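Local coordinates for protein arginine kinase (PDB 4RF6) that transfers the phosphoryl group of ATP to L-arginine, making phosphoarginine and ADP reversibly, as a phosphagen kinase with two tandem arginine kinase units, at residues A[74-79]-A[87-92]; A[143-148]-A[275-280]. All blocks are in the same frame, centred on the assembly; numbering follows the deposited sequence.

How the contacts relate
Both contacts are buried and their centres lie about 10 Å apart, yet they belong to different parts of the fold. Contact 1 is internal to the helical N-terminal domain of the first kinase unit and is almost wholly apolar; contact 2 joins two loops of the catalytic C-terminal domain through packing, a serine hydroxyl and a water. The loop 74-79, one half of contact 1, also touches both segments of contact 2. A76 N is 2.8 Å from S277 O and G77 O is 3.0 Å from L143 N, so the two contacts are probably joined by backbone hydrogen bonds, whereas contact 1 itself has none between its segments.

Contact 1. Residues A[74-79]-A[87-92]; sequences VYAGDE and PLFDAI
The CA atoms of V74 and F89 are the nearest pair across the segments, 8.2 Å apart, where the irregular loop 74-79 passes helix 86-96 in the small helical N-terminal domain of the phosphagen kinase fold. V74 and Y75 belong, by similarity, to the substrate-binding loop, and the contact packs that loop against the helix. V74 carries most of the contact: its CB is directed at the helix, and with chi1 at -54° CG1 stands anti to the carbonyl carbon while CG2 is left between that carbon and the backbone N. CG2 lies 3.6 Å from F89 CE1. I92 CD1 comes tip to tip against both methyls of V74, 3.6 Å from CG2 and 3.7 Å from CG1, and CG1 also reaches L88 CD2, 4.1 Å away. L88 and I92 stand one helical turn apart, I92 N bonding to L88 O, so a single turn presents both. F89 instead slides past V74 and carries its ring to A76, whose CB is 4.0 Å from CZ; Y82 meets the same ring with the planes at about 60°. No hydrogen bond crosses between the segments, in keeping with an apolar seam. The CB of Y75 is directed away from helix 86-96, and its side chain touches helix 200-205, but Y75 O sits at the edge of the F89 ring, near its plane and 3.7 Å from CZ.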
ATOM      1  N   VAL A  74      14.390   9.899 -31.361  1.00 24.14           N
ATOM      2  CA  VAL A  74      15.777   9.466 -31.551  1.00 23.01           C
ATOM      3  C   VAL A  74      16.300   8.732 -30.315  1.00 21.70           C
ATOM      4  O   VAL A  74      15.865   8.999 -29.189  1.00 20.62           O
ATOM      5  CB  VAL A  74      16.732  10.631 -31.885  1.00 25.83           C
ATOM      6  CG1 VAL A  74      16.231  11.423 -33.080  1.00 27.57           C
ATOM      7  CG2 VAL A  74      16.914  11.542 -30.680  1.00 28.18           C
ATOM      8  N   TYR A  75      17.221   7.800 -30.539  1.00 19.05           N
ATOM      9  CA  TYR A  75      17.950   7.151 -29.456  1.00 19.48           C
ATOM     10  C   TYR A  75      19.434   7.205 -29.800  1.00 20.04           C
ATOM     11  O   TYR A  75      19.802   7.157 -30.976  1.00 23.31           O
ATOM     12  CB  TYR A  75      17.506   5.698 -29.285  1.00 18.44           C
ATOM     13  CG  TYR A  75      16.078   5.522 -28.801  1.00 20.14           C
ATOM     14  CD1 TYR A  75      15.015   5.575 -29.692  1.00 23.34           C
ATOM     15  CD2 TYR A  75      15.799   5.283 -27.459  1.00 21.78           C
ATOM     16  CE1 TYR A  75      13.711   5.407 -29.263  1.00 24.92           C
ATOM     17  CE2 TYR A  75      14.496   5.117 -27.018  1.00 23.67           C
ATOM     18  CZ  TYR A  75      13.457   5.180 -27.927  1.00 25.46           C
ATOM     19  OH  TYR A  75      12.158   5.014 -27.500  1.00 27.40           O
ATOM     20  N   ALA A  76      20.285   7.317 -28.783  1.00 20.40           N
ATOM     21  CA  ALA A  76      21.733   7.315 -29.000  1.00 21.64           C
ATOM     22  C   ALA A  76      22.295   5.910 -28.823  1.00 21.93           C
ATOM     23  O   ALA A  76      22.070   5.272 -27.792  1.00 18.61           O
ATOM     24  CB  ALA A  76      22.407   8.271 -28.046  1.00 22.35           C
ATOM     25  N   GLY A  77      23.031   5.426 -29.818  1.00 23.60           N
ATOM     26  CA  GLY A  77      23.571   4.080 -29.752  1.00 20.46           C
ATOM     27  C   GLY A  77      24.772   4.027 -28.828  1.00 18.91           C
ATOM     28  O   GLY A  77      25.132   2.965 -28.316  1.00 21.18           O
ATOM     29  N   ASP A  78      25.394   5.184 -28.622  1.00 16.76           N
ATOM     30  CA  ASP A  78      26.548   5.294 -27.737  1.00 18.11           C
ATOM     31  C   ASP A  78      26.770   6.744 -27.344  1.00 19.61           C
ATOM     32  O   ASP A  78      26.073   7.637 -27.836  1.00 21.93           O
ATOM     33  CB  ASP A  78      27.816   4.699 -28.385  1.00 15.92           C
ATOM     34  CG  ASP A  78      28.124   5.296 -29.753  1.00 20.67           C
ATOM     35  OD1 ASP A  78      27.570   6.359 -30.094  1.00 26.07           O
ATOM     36  OD2 ASP A  78      28.939   4.698 -30.495  1.00 20.93           O
ATOM     37  N   GLU A  79      27.739   6.973 -26.460  1.00 17.73           N
ATOM     38  CA  GLU A  79      28.070   8.317 -26.005  1.00 23.83           C
ATOM     39  C   GLU A  79      28.517   9.190 -27.171  1.00 21.30           C
ATOM     40  O   GLU A  79      28.147  10.362 -27.263  1.00 21.60           O
ATOM     41  CB  GLU A  79      29.185   8.254 -24.960  1.00 26.58           C
ATOM     42  CG  GLU A  79      29.867   9.589 -24.678  1.00 29.66           C
ATOM     43  CD  GLU A  79      30.761   9.535 -23.450  1.00 36.73           C
ATOM     44  OE1 GLU A  79      31.125  10.609 -22.925  1.00 37.01           O
ATOM     45  OE2 GLU A  79      31.094   8.413 -23.012  1.00 41.48           O
ATOM     46  N   PRO A  87      24.555  18.168 -34.001  1.00 29.59           N
ATOM     47  CA  PRO A  87      23.615  19.114 -34.623  1.00 31.78           C
ATOM     48  C   PRO A  87      22.155  18.663 -34.524  1.00 33.96           C
ATOM     49  O   PRO A  87      21.252  19.508 -34.533  1.00 33.80           O
ATOM     50  CB  PRO A  87      24.062  19.125 -36.081  1.00 30.41           C
ATOM     51  CG  PRO A  87      25.543  18.889 -35.998  1.00 29.82           C
ATOM     52  CD  PRO A  87      25.738  17.932 -34.850  1.00 26.46           C
ATOM     53  N   LEU A  88      21.933  17.355 -34.423  1.00 32.90           N
ATOM     54  CA  LEU A  88      20.593  16.818 -34.204  1.00 32.53           C
ATOM     55  C   LEU A  88      20.269  16.759 -32.710  1.00 30.87           C
ATOM     56  O   LEU A  88      19.314  17.390 -32.251  1.00 30.83           O
ATOM     57  CB  LEU A  88      20.455  15.426 -34.831  1.00 29.81           C
ATOM     58  CG  LEU A  88      19.098  14.746 -34.630  1.00 28.43           C
ATOM     59  CD1 LEU A  88      17.987  15.586 -35.231  1.00 31.00           C
ATOM     60  CD2 LEU A  88      19.090  13.366 -35.242  1.00 24.54           C
ATOM     61  N   PHE A  89      21.071  16.005 -31.959  1.00 28.70           N
ATOM     62  CA  PHE A  89      20.827  15.796 -30.525  1.00 25.34           C
ATOM     63  C   PHE A  89      20.798  17.089 -29.696  1.00 24.20           C
ATOM     64  O   PHE A  89      19.954  17.233 -28.805  1.00 25.16           O
ATOM     65  CB  PHE A  89      21.843  14.807 -29.929  1.00 21.59           C
ATOM     66  CG  PHE A  89      21.564  13.361 -30.269  1.00 22.88           C
ATOM     67  CD1 PHE A  89      20.638  12.629 -29.537  1.00 20.50           C
ATOM     68  CD2 PHE A  89      22.238  12.735 -31.311  1.00 22.39           C
ATOM     69  CE1 PHE A  89      20.377  11.298 -29.845  1.00 24.14           C
ATOM     70  CE2 PHE A  89      21.988  11.402 -31.627  1.00 20.10           C
ATOM     71  CZ  PHE A  89      21.051  10.683 -30.896  1.00 23.01           C
ATOM     72  N   ASP A  90      21.706  18.022 -29.980  1.00 23.23           N
ATOM     73  CA  ASP A  90      21.767  19.273 -29.211  1.00 26.75           C
ATOM     74  C   ASP A  90      20.451  20.039 -29.257  1.00 30.44           C
ATOM     75  O   ASP A  90      19.940  20.501 -28.233  1.00 31.69           O
ATOM     76  CB  ASP A  90      22.892  20.182 -29.717  1.00 28.30           C
ATOM     77  CG  ASP A  90      24.268  19.634 -29.410  1.00 32.60           C
ATOM     78  OD1 ASP A  90      24.358  18.667 -28.626  1.00 30.77           O
ATOM     79  OD2 ASP A  90      25.255  20.181 -29.949  1.00 37.64           O
ATOM     80  N   ALA A  91      19.912  20.178 -30.461  1.00 31.84           N
ATOM     81  CA  ALA A  91      18.645  20.871 -30.656  1.00 30.89           C
ATOM     82  C   ALA A  91      17.523  20.136 -29.930  1.00 27.32           C
ATOM     83  O   ALA A  91      16.711  20.747 -29.236  1.00 26.81           O
ATOM     84  CB  ALA A  91      18.337  20.986 -32.133  1.00 32.89           C
ATOM     85  N   ILE A  92      17.486  18.819 -30.098  1.00 24.97           N
ATOM     86  CA  ILE A  92      16.480  17.990 -29.444  1.00 25.09           C
ATOM     87  C   ILE A  92      16.551  18.130 -27.920  1.00 27.72           C
ATOM     88  O   ILE A  92      15.531  18.320 -27.254  1.00 29.16           O
ATOM     89  CB  ILE A  92      16.629  16.512 -29.847  1.00 24.58           C
ATOM     90  CG1 ILE A  92      16.260  16.323 -31.319  1.00 27.48           C
ATOM     91  CG2 ILE A  92      15.770  15.618 -28.955  1.00 22.78           C
ATOM     92  CD1 ILE A  92      16.319  14.883 -31.794  1.00 25.50           C
TER

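Contact 2. Residues A[143-148]-A[275-280]; sequences LAPGVT and LTSCPS
Van der Waals packing, mostly carbon against carbonyl or hydroxyl oxygen, brings L143, A144 and P145 against L275 to S277. The contact joins two loops of the catalytic C-terminal domain, one leading into helix 149-163 and the other carrying C278, a substrate-site residue by similarity. L143 has CG anti to the carbonyl carbon (chi1 -58°), which sends its forked end across the opposing backbone: CD1 lies 3.8 Å from T276 O, and CD2 makes the apolar pair, 4.4 Å from L275 CB. P145 CD rests 3.4 Å from S277 OG, and its CG and CD also lie near S277 CB, while A144 CB approaches the same hydroxyl.

The polar part centres on S277. A water accepts from A144 N at 3.1 Å and donates to S277 OG at 3.2 Å, bridging loops that share no direct hydrogen bond. The hydroxyl is also bonded to the carbonyl O of E232, itself a substrate-binding residue by similarity, and S277 N to OD1 of its neighbour D233.

Within each loop, L143 O accepts from both G146 N and V147 N, closing a tight turn, and T276 OG1 donates to C278 O at 2.9 Å from above the carbonyl plane. The chemistry implies that S277 OG, buried among carbons, is satisfied by the water and E232, while bonds from S277 N to D233, from the S277 backbone to A76 and from T276 OG1 restrain the chain leading to C278.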
ATOM      1  N   LEU A 143      25.597   2.349 -25.443  1.00 21.64           N
ATOM      2  CA  LEU A 143      24.318   2.366 -24.758  1.00 19.57           C
ATOM      3  C   LEU A 143      23.477   1.203 -25.277  1.00 19.40           C
ATOM      4  O   LEU A 143      23.909   0.467 -26.169  1.00 20.21           O
ATOM      5  CB  LEU A 143      23.641   3.723 -24.952  1.00 17.04           C
ATOM      6  CG  LEU A 143      24.539   4.848 -24.429  1.00 17.76           C
ATOM      7  CD1 LEU A 143      24.142   6.223 -24.958  1.00 16.35           C
ATOM      8  CD2 LEU A 143      24.547   4.844 -22.899  1.00 18.82           C
ATOM      9  N   ALA A 144      22.291   1.016 -24.710  1.00 19.64           N
ATOM     10  CA  ALA A 144      21.433  -0.111 -25.090  1.00 18.63           C
ATOM     11  C   ALA A 144      21.155  -0.305 -26.597  1.00 17.90           C
ATOM     12  O   ALA A 144      21.070  -1.448 -27.060  1.00 16.24           O
ATOM     13  CB  ALA A 144      20.127  -0.077 -24.307  1.00 18.18           C
ATOM     14  N   PRO A 145      20.989   0.793 -27.364  1.00 19.67           N
ATOM     15  CA  PRO A 145      20.731   0.548 -28.789  1.00 19.48           C
ATOM     16  C   PRO A 145      21.965   0.087 -29.562  1.00 19.23           C
ATOM     17  O   PRO A 145      21.812  -0.418 -30.674  1.00 18.23           O
ATOM     18  CB  PRO A 145      20.297   1.923 -29.314  1.00 17.92           C
ATOM     19  CG  PRO A 145      19.897   2.714 -28.098  1.00 14.18           C
ATOM     20  CD  PRO A 145      20.785   2.211 -27.008  1.00 17.62           C
ATOM     21  N   GLY A 146      23.162   0.265 -29.004  1.00 20.71           N
ATOM     22  CA  GLY A 146      24.381  -0.075 -29.728  1.00 19.50           C
ATOM     23  C   GLY A 146      25.299  -1.096 -29.067  1.00 19.69           C
ATOM     24  O   GLY A 146      26.290  -1.548 -29.665  1.00 17.31           O
ATOM     25  N   VAL A 147      24.984  -1.458 -27.827  1.00 18.63           N
ATOM     26  CA  VAL A 147      25.798  -2.421 -27.083  1.00 20.56           C
ATOM     27  C   VAL A 147      25.891  -3.767 -27.831  1.00 18.87           C
ATOM     28  O   VAL A 147      24.914  -4.228 -28.423  1.00 18.92           O
ATOM     29  CB  VAL A 147      25.247  -2.626 -25.654  1.00 22.04           C
ATOM     30  CG1 VAL A 147      23.910  -3.364 -25.682  1.00 21.22           C
ATOM     31  CG2 VAL A 147      26.245  -3.375 -24.795  1.00 24.72           C
ATOM     32  N   THR A 148      27.074  -4.381 -27.828  1.00 17.73           N
ATOM     33  CA  THR A 148      27.258  -5.681 -28.471  1.00 18.31           C
ATOM     34  C   THR A 148      26.703  -6.808 -27.602  1.00 19.19           C
ATOM     35  O   THR A 148      26.513  -6.644 -26.396  1.00 18.71           O
ATOM     36  CB  THR A 148      28.730  -5.983 -28.759  1.00 17.92           C
ATOM     37  OG1 THR A 148      29.429  -6.158 -27.520  1.00 19.72           O
ATOM     38  CG2 THR A 148      29.369  -4.847 -29.550  1.00 24.03           C
ATOM     39  N   LEU A 275      24.487   9.649 -19.124  1.00 20.54           N
ATOM     40  CA  LEU A 275      24.092   9.325 -20.486  1.00 21.76           C
ATOM     41  C   LEU A 275      23.080   8.199 -20.490  1.00 21.12           C
ATOM     42  O   LEU A 275      23.216   7.220 -19.748  1.00 21.88           O
ATOM     43  CB  LEU A 275      25.311   8.927 -21.310  1.00 21.02           C
ATOM     44  CG  LEU A 275      26.387  10.008 -21.312  1.00 24.81           C
ATOM     45  CD1 LEU A 275      27.598   9.523 -22.055  1.00 25.74           C
ATOM     46  CD2 LEU A 275      25.855  11.281 -21.942  1.00 22.22           C
ATOM     47  N   THR A 276      22.061   8.349 -21.328  1.00 21.38           N
ATOM     48  CA  THR A 276      20.985   7.374 -21.428  1.00 20.95           C
ATOM     49  C   THR A 276      20.644   7.186 -22.896  1.00 22.59           C
ATOM     50  O   THR A 276      21.025   8.008 -23.732  1.00 24.02           O
ATOM     51  CB  THR A 276      19.736   7.859 -20.683  1.00 22.34           C
ATOM     52  OG1 THR A 276      19.402   9.177 -21.131  1.00 24.00           O
ATOM     53  CG2 THR A 276      19.981   7.895 -19.181  1.00 21.79           C
ATOM     54  N   SER A 277      19.922   6.117 -23.206  1.00 19.41           N
ATOM     55  CA  SER A 277      19.560   5.808 -24.588  1.00 21.52           C
ATOM     56  C   SER A 277      18.683   6.895 -25.207  1.00 19.77           C
ATOM     57  O   SER A 277      18.938   7.359 -26.321  1.00 20.10           O
ATOM     58  CB  SER A 277      18.846   4.459 -24.658  1.00 21.53           C
ATOM     59  OG  SER A 277      19.617   3.444 -24.050  1.00 23.91           O
ATOM     60  N   CYS A 278      17.644   7.289 -24.477  1.00 18.70           N
ATOM     61  CA  CYS A 278      16.747   8.341 -24.923  1.00 17.64           C
ATOM     62  C   CYS A 278      17.174   9.655 -24.291  1.00 16.68           C
ATOM     63  O   CYS A 278      17.387   9.725 -23.081  1.00 19.00           O
ATOM     64  CB  CYS A 278      15.303   8.019 -24.534  1.00 18.36           C
ATOM     65  SG  CYS A 278      14.107   9.287 -25.043  1.00 29.39           S
ATOM     66  N   PRO A 279      17.318  10.713 -25.108  1.00 17.53           N
ATOM     67  CA  PRO A 279      17.752  12.003 -24.551  1.00 18.21           C
ATOM     68  C   PRO A 279      16.791  12.587 -23.514  1.00 17.94           C
ATOM     69  O   PRO A 279      17.157  13.554 -22.847  1.00 22.03           O
ATOM     70  CB  PRO A 279      17.836  12.925 -25.785  1.00 20.83           C
ATOM     71  CG  PRO A 279      17.151  12.175 -26.904  1.00 24.03           C
ATOM     72  CD  PRO A 279      17.310  10.719 -26.581  1.00 17.83           C
ATOM     73  N   SER A 280      15.594  12.024 -23.374  1.00 19.36           N
ATOM     74  CA  SER A 280      14.640  12.527 -22.390  1.00 20.27           C
ATOM     75  C   SER A 280      15.113  12.222 -20.971  1.00 21.75           C
ATOM     76  O   SER A 280      14.687  12.871 -20.003  1.00 22.28           O
ATOM     77  CB  SER A 280      13.258  11.909 -22.614  1.00 21.09           C
ATOM     78  OG  SER A 280      13.286  10.500 -22.437  1.00 23.21           O
TER
HETATM   79  O   HOH W   1      21.949   2.517 -21.992  1.00 23.32           O